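Local coordinates for protein hydroquinone dioxygenase large subunit (Pseudomonas sp., PDB 4ZXA) that probably carries the metal-dependent active site that cleaves the ring of hydroquinone with dioxygen, as the large subunit of a two-subunit hydroquinone 1,2-dioxygenase, at residues Asp64-Ala69 with Val83-Val88; Arg68-Asp73 with Ala131-Trp136. All coordinates share one frame; numbering follows the deposited sequence.

Contact 1. Residues Asp64-Ala69 with Val83-Val88; sequences DIFLRA and VNFDHV
A T-shaped aromatic pair, F66 with F85, joins helix 63-75 to the turn that follows strand 82-84 of the large antiparallel sheet in this cupin-type dioxygenase subunit. F85 sits just past the strand, where the chain turns, and presents the edge of its ring to the face of F66. The centroids lie 5.3 Å apart and the planes meet at 67°, so the stack is edge-to-face but tilted. The touching edge of F85 is the CD2-CE2 side: F85 CE2 stands over the rim of the F66 face, and F85 CD2 comes within 3.8 Å of F66 CE2. F66 reaches this spot because its CG is trans to the backbone N (chi1 -172°), which swings the ring out from the helix side toward the turn. One helical turn further on, A69 sets its methyl over one face of F85 in a CH-pi contact, with CB 3.9 Å from the ring centroid. The F85 ring is thus held by a methyl over one face and by F66 at its edge. I48 and I61, from strands 45-52 and 55-62 of another antiparallel sheet, also pack on F66; F66, A69 and F85 are all buried. Just beyond F85 the chain bends through an Asx turn, in which D86 OD1 accepts from V88 N at 2.7 Å, with the donor lying 44° out of the carboxylate plane.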
loop_
_atom_site.group_PDB
_atom_site.type_symbol
_atom_site.label_atom_id
_atom_site.label_comp_id
_atom_site.label_asym_id
_atom_site.label_seq_id
_atom_site.Cartn_x
_atom_site.Cartn_y
_atom_site.Cartn_z
ATOM N N ASP E 64 -5.275 -0.532 -8.351
ATOM C CA ASP E 64 -4.876 0.854 -8.553
ATOM C C ASP E 64 -3.355 1.008 -8.435
ATOM O O ASP E 64 -2.733 1.615 -9.294
ATOM C CB ASP E 64 -5.632 1.833 -7.645
ATOM C CG ASP E 64 -5.478 1.517 -6.167
ATOM O OD1 ASP E 64 -5.006 0.408 -5.825
ATOM O OD2 ASP E 64 -5.853 2.390 -5.339
ATOM N N ILE E 65 -2.759 0.431 -7.397
ATOM C CA ILE E 65 -1.306 0.455 -7.236
ATOM C C ILE E 65 -0.615 -0.119 -8.475
ATOM O O ILE E 65 0.310 0.501 -9.030
ATOM C CB ILE E 65 -0.875 -0.266 -5.931
ATOM C CG1 ILE E 65 -1.427 0.506 -4.727
ATOM C CG2 ILE E 65 0.623 -0.402 -5.830
ATOM C CD1 ILE E 65 -1.077 -0.105 -3.401
ATOM N N PHE E 66 -1.101 -1.275 -8.926
ATOM C CA PHE E 66 -0.548 -1.938 -10.101
ATOM C C PHE E 66 -0.612 -1.076 -11.348
ATOM O O PHE E 66 0.381 -0.948 -12.064
ATOM C CB PHE E 66 -1.265 -3.253 -10.388
ATOM C CG PHE E 66 -0.623 -4.058 -11.473
ATOM C CD1 PHE E 66 -1.030 -3.925 -12.791
ATOM C CD2 PHE E 66 0.395 -4.951 -11.175
ATOM C CE1 PHE E 66 -0.431 -4.676 -13.808
ATOM C CE2 PHE E 66 1.002 -5.713 -12.185
ATOM C CZ PHE E 66 0.584 -5.576 -13.498
ATOM N N LEU E 67 -1.782 -0.504 -11.619
ATOM C CA LEU E 67 -1.961 0.319 -12.815
ATOM C C LEU E 67 -1.115 1.590 -12.806
ATOM O O LEU E 67 -0.530 1.936 -13.832
ATOM C CB LEU E 67 -3.432 0.666 -13.050
ATOM C CG LEU E 67 -4.262 -0.564 -13.409
ATOM C CD1 LEU E 67 -5.734 -0.251 -13.277
ATOM C CD2 LEU E 67 -3.906 -1.057 -14.820
ATOM N N ARG E 68 -1.038 2.284 -11.673
ATOM C CA ARG E 68 -0.209 3.486 -11.620
ATOM C C ARG E 68 1.240 3.113 -11.940
ATOM O O ARG E 68 1.937 3.827 -12.686
ATOM C CB ARG E 68 -0.282 4.166 -10.251
ATOM C CG ARG E 68 -1.671 4.610 -9.832
ATOM C CD ARG E 68 -1.622 5.516 -8.601
ATOM N NE ARG E 68 -2.941 5.649 -7.989
ATOM C CZ ARG E 68 -3.333 4.997 -6.898
ATOM N NH1 ARG E 68 -2.500 4.170 -6.268
ATOM N NH2 ARG E 68 -4.561 5.182 -6.435
ATOM N N ALA E 69 1.685 1.982 -11.398
ATOM C CA ALA E 69 3.070 1.547 -11.590
ATOM C C ALA E 69 3.352 1.220 -13.042
ATOM O O ALA E 69 4.338 1.683 -13.597
ATOM C CB ALA E 69 3.393 0.351 -10.714
ATOM N N VAL E 83 12.761 -0.601 -11.857
ATOM C CA VAL E 83 11.472 -0.009 -11.553
ATOM C C VAL E 83 10.619 -1.049 -10.806
ATOM O O VAL E 83 10.180 -2.043 -11.385
ATOM C CB VAL E 83 10.780 0.414 -12.842
ATOM C CG1 VAL E 83 9.409 1.001 -12.547
ATOM C CG2 VAL E 83 11.665 1.398 -13.634
ATOM N N ASN E 84 10.410 -0.835 -9.511
ATOM C CA ASN E 84 9.710 -1.811 -8.702
ATOM C C ASN E 84 8.262 -1.420 -8.463
ATOM O O ASN E 84 7.977 -0.309 -7.977
ATOM C CB ASN E 84 10.418 -2.022 -7.374
ATOM C CG ASN E 84 11.828 -2.548 -7.546
ATOM O OD1 ASN E 84 12.793 -1.783 -7.516
ATOM N ND2 ASN E 84 11.955 -3.851 -7.710
ATOM N N PHE E 85 7.359 -2.334 -8.834
ATOM C CA PHE E 85 5.927 -2.138 -8.679
ATOM C C PHE E 85 5.647 -2.255 -7.208
ATOM O O PHE E 85 4.782 -1.588 -6.668
ATOM C CB PHE E 85 5.165 -3.235 -9.405
ATOM C CG PHE E 85 5.046 -3.022 -10.878
ATOM C CD1 PHE E 85 6.092 -2.479 -11.602
ATOM C CD2 PHE E 85 3.883 -3.387 -11.544
ATOM C CE1 PHE E 85 5.986 -2.290 -12.983
ATOM C CE2 PHE E 85 3.754 -3.202 -12.910
ATOM C CZ PHE E 85 4.817 -2.654 -13.642
ATOM N N ASP E 86 6.387 -3.152 -6.576
ATOM C CA ASP E 86 6.319 -3.374 -5.145
ATOM C C ASP E 86 7.500 -4.270 -4.809
ATOM O O ASP E 86 8.363 -4.491 -5.649
ATOM C CB ASP E 86 4.962 -3.959 -4.701
ATOM C CG ASP E 86 4.784 -5.437 -5.068
ATOM O OD1 ASP E 86 5.728 -6.081 -5.593
ATOM O OD2 ASP E 86 3.684 -5.969 -4.805
ATOM N N HIS E 87 7.561 -4.785 -3.590
ATOM C CA HIS E 87 8.757 -5.496 -3.156
ATOM C C HIS E 87 8.923 -6.886 -3.773
ATOM O O HIS E 87 9.860 -7.613 -3.440
ATOM C CB HIS E 87 8.829 -5.551 -1.628
ATOM C CG HIS E 87 9.040 -4.211 -0.998
ATOM N ND1 HIS E 87 7.999 -3.375 -0.662
ATOM C CD2 HIS E 87 10.177 -3.556 -0.664
ATOM C CE1 HIS E 87 8.484 -2.262 -0.139
ATOM N NE2 HIS E 87 9.802 -2.349 -0.126
ATOM N N VAL E 88 8.019 -7.250 -4.677
ATOM C CA VAL E 88 8.140 -8.516 -5.385
ATOM C C VAL E 88 8.339 -8.327 -6.887
ATOM O O VAL E 88 9.212 -8.950 -7.476
ATOM C CB VAL E 88 6.909 -9.407 -5.129
ATOM C CG1 VAL E 88 6.996 -10.685 -5.930
ATOM C CG2 VAL E 88 6.802 -9.707 -3.647
#

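Contact 2. Residues Arg68-Asp73 with Ala131-Trp136; sequences RAMMRD and AILRDW
M70 keeps CG trans to its backbone N (chi1 175°) and stays extended through chi2, which carries its sulfur across to I132 before the chain bends at chi3. From the facing helix, L133 turns CG away from its own carbonyl carbon (chi1 -69°), fitting CD2 between M70 and M71 while CD1 lies against M71. The helices run roughly antiparallel: the axes of segments 68-73 and 131-136 cross at -142° and approach to 10.3 Å, a spacing filled by side chains. M70 meets two neighbours along its length. Its CG lies 4.0 Å from L133 CG, while its SD rests 3.8 Å from I132 CG2, the side chains of M70 and I132 crossing at about a right angle. L133 reaches the helix backbone itself, with CD2 3.8 Å from M71 N, and its CD1 lies 4.1 Å from M71 SD. I132 CG2 has a second role within its own helix, sitting over the rim of one face of the W136 indole. I165 of helix 162-165 touches both M71 and L133, adding a third helix to the cluster. All four residues in touch are buried. Their side chains meet through aliphatic carbon and thioether sulfur, and L133 also packs on the M71 backbone, so the two segments are held together by van der Waals contact and the exclusion of water, without directional bonds.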
loop_
_atom_site.group_PDB
_atom_site.type_symbol
_atom_site.label_atom_id
_atom_site.label_comp_id
_atom_site.label_asym_id
_atom_site.label_seq_id
_atom_site.Cartn_x
_atom_site.Cartn_y
_atom_site.Cartn_z
ATOM N N ARG E 68 -1.038 2.284 -11.673
ATOM C CA ARG E 68 -0.209 3.486 -11.620
ATOM C C ARG E 68 1.240 3.113 -11.940
ATOM O O ARG E 68 1.937 3.827 -12.686
ATOM C CB ARG E 68 -0.282 4.166 -10.251
ATOM C CG ARG E 68 -1.671 4.610 -9.832
ATOM C CD ARG E 68 -1.622 5.516 -8.601
ATOM N NE ARG E 68 -2.941 5.649 -7.989
ATOM C CZ ARG E 68 -3.333 4.997 -6.898
ATOM N NH1 ARG E 68 -2.500 4.170 -6.268
ATOM N NH2 ARG E 68 -4.561 5.182 -6.435
ATOM N N ALA E 69 1.685 1.982 -11.398
ATOM C CA ALA E 69 3.070 1.547 -11.590
ATOM C C ALA E 69 3.352 1.220 -13.042
ATOM O O ALA E 69 4.338 1.683 -13.597
ATOM C CB ALA E 69 3.393 0.351 -10.714
ATOM N N MET E 70 2.477 0.436 -13.663
ATOM C CA MET E 70 2.706 -0.011 -15.035
ATOM C C MET E 70 2.583 1.169 -15.966
ATOM O O MET E 70 3.288 1.256 -16.981
ATOM C CB MET E 70 1.722 -1.112 -15.462
ATOM C CG MET E 70 1.874 -1.508 -16.933
ATOM S SD MET E 70 1.031 -3.044 -17.364
ATOM C CE MET E 70 2.061 -4.223 -16.462
ATOM N N MET E 71 1.689 2.084 -15.605
ATOM C CA MET E 71 1.527 3.316 -16.371
ATOM C C MET E 71 2.833 4.079 -16.419
ATOM O O MET E 71 3.182 4.615 -17.462
ATOM C CB MET E 71 0.454 4.211 -15.776
ATOM C CG MET E 71 0.264 5.492 -16.548
ATOM S SD MET E 71 -0.682 5.269 -18.053
ATOM C CE MET E 71 0.547 5.590 -19.325
ATOM N N ARG E 72 3.559 4.135 -15.300
ATOM C CA ARG E 72 4.837 4.836 -15.307
ATOM C C ARG E 72 5.830 4.062 -16.162
ATOM O O ARG E 72 6.516 4.651 -16.997
ATOM C CB ARG E 72 5.394 5.090 -13.887
ATOM C CG ARG E 72 4.529 6.025 -12.995
ATOM C CD ARG E 72 4.057 7.230 -13.779
ATOM N NE ARG E 72 3.259 8.187 -13.016
ATOM C CZ ARG E 72 2.003 7.977 -12.622
ATOM N NH1 ARG E 72 1.403 6.814 -12.862
ATOM N NH2 ARG E 72 1.351 8.924 -11.965
ATOM N N ASP E 73 5.885 2.743 -15.974
ATOM C CA ASP E 73 6.862 1.928 -16.699
ATOM C C ASP E 73 6.693 2.078 -18.206
ATOM O O ASP E 73 7.674 2.098 -18.951
ATOM C CB ASP E 73 6.774 0.448 -16.313
ATOM C CG ASP E 73 8.144 -0.199 -16.149
ATOM O OD1 ASP E 73 9.184 0.468 -16.386
ATOM O OD2 ASP E 73 8.181 -1.389 -15.774
ATOM N N ALA E 131 -1.212 -3.133 -23.731
ATOM C CA ALA E 131 -2.438 -3.895 -23.889
ATOM C C ALA E 131 -3.082 -4.159 -22.531
ATOM O O ALA E 131 -4.319 -4.171 -22.406
ATOM C CB ALA E 131 -2.166 -5.212 -24.634
ATOM N N ILE E 132 -2.252 -4.364 -21.511
ATOM C CA ILE E 132 -2.767 -4.563 -20.160
ATOM C C ILE E 132 -3.434 -3.283 -19.626
ATOM O O ILE E 132 -4.564 -3.327 -19.132
ATOM C CB ILE E 132 -1.680 -5.086 -19.192
ATOM C CG1 ILE E 132 -1.260 -6.507 -19.582
ATOM C CG2 ILE E 132 -2.187 -5.074 -17.748
ATOM C CD1 ILE E 132 -0.005 -6.974 -18.907
ATOM N N LEU E 133 -2.752 -2.146 -19.745
ATOM C CA LEU E 133 -3.340 -0.875 -19.323
ATOM C C LEU E 133 -4.679 -0.657 -20.018
ATOM O O LEU E 133 -5.677 -0.324 -19.380
ATOM C CB LEU E 133 -2.407 0.308 -19.610
ATOM C CG LEU E 133 -1.114 0.437 -18.809
ATOM C CD1 LEU E 133 -0.185 1.469 -19.469
ATOM C CD2 LEU E 133 -1.422 0.813 -17.362
ATOM N N ARG E 134 -4.692 -0.847 -21.330
ATOM C CA ARG E 134 -5.903 -0.651 -22.112
ATOM C C ARG E 134 -7.035 -1.471 -21.526
ATOM O O ARG E 134 -8.120 -0.955 -21.266
ATOM C CB ARG E 134 -5.666 -1.033 -23.576
ATOM C CG ARG E 134 -6.754 -0.563 -24.536
ATOM C CD ARG E 134 -6.409 -0.905 -25.992
ATOM N NE ARG E 134 -7.401 -0.365 -26.925
ATOM C CZ ARG E 134 -7.166 0.616 -27.799
ATOM N NH1 ARG E 134 -5.959 1.175 -27.893
ATOM N NH2 ARG E 134 -8.144 1.034 -28.592
ATOM N N ASP E 135 -6.775 -2.753 -21.295
ATOM C CA ASP E 135 -7.827 -3.645 -20.842
ATOM C C ASP E 135 -8.236 -3.440 -19.369
ATOM O O ASP E 135 -9.419 -3.492 -19.044
ATOM C CB ASP E 135 -7.450 -5.099 -21.121
ATOM C CG ASP E 135 -8.611 -6.057 -20.866
ATOM O OD1 ASP E 135 -9.574 -6.049 -21.665
ATOM O OD2 ASP E 135 -8.564 -6.811 -19.866
ATOM N N TRP E 136 -7.272 -3.195 -18.481
ATOM C CA TRP E 136 -7.569 -3.146 -17.047
ATOM C C TRP E 136 -7.936 -1.751 -16.523
ATOM O O TRP E 136 -8.354 -1.598 -15.361
ATOM C CB TRP E 136 -6.405 -3.719 -16.234
ATOM C CG TRP E 136 -6.113 -5.155 -16.539
ATOM C CD1 TRP E 136 -6.768 -5.955 -17.427
ATOM C CD2 TRP E 136 -5.090 -5.966 -15.949
ATOM N NE1 TRP E 136 -6.219 -7.207 -17.428
ATOM C CE2 TRP E 136 -5.184 -7.242 -16.530
ATOM C CE3 TRP E 136 -4.108 -5.731 -14.982
ATOM C CZ2 TRP E 136 -4.330 -8.285 -16.183
ATOM C CZ3 TRP E 136 -3.260 -6.769 -14.638
ATOM C CH2 TRP E 136 -3.376 -8.027 -15.234
#

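In the fold
From the N terminus, the chain first makes the small sheet that ends in strand 55-62, then enters helix 63-75, which serves both contacts. Contact 1 closes a short loop, returning after 13 residues to strand 82-84 and the turn beyond it. Contact 2 closes a much longer one, through strand 82-84 and the strands 89-93, 97-102 and 116-121, before helix 122-136 comes back. The first loop lies largely inside the second, and the first segments of the two contacts overlap at R68 and A69. Their centres are 10 Å apart, and they touch directly where F85 CZ packs 3.7 Å from M70 CA. Helix 63-75 therefore sits between the large sheet and helix 122-136.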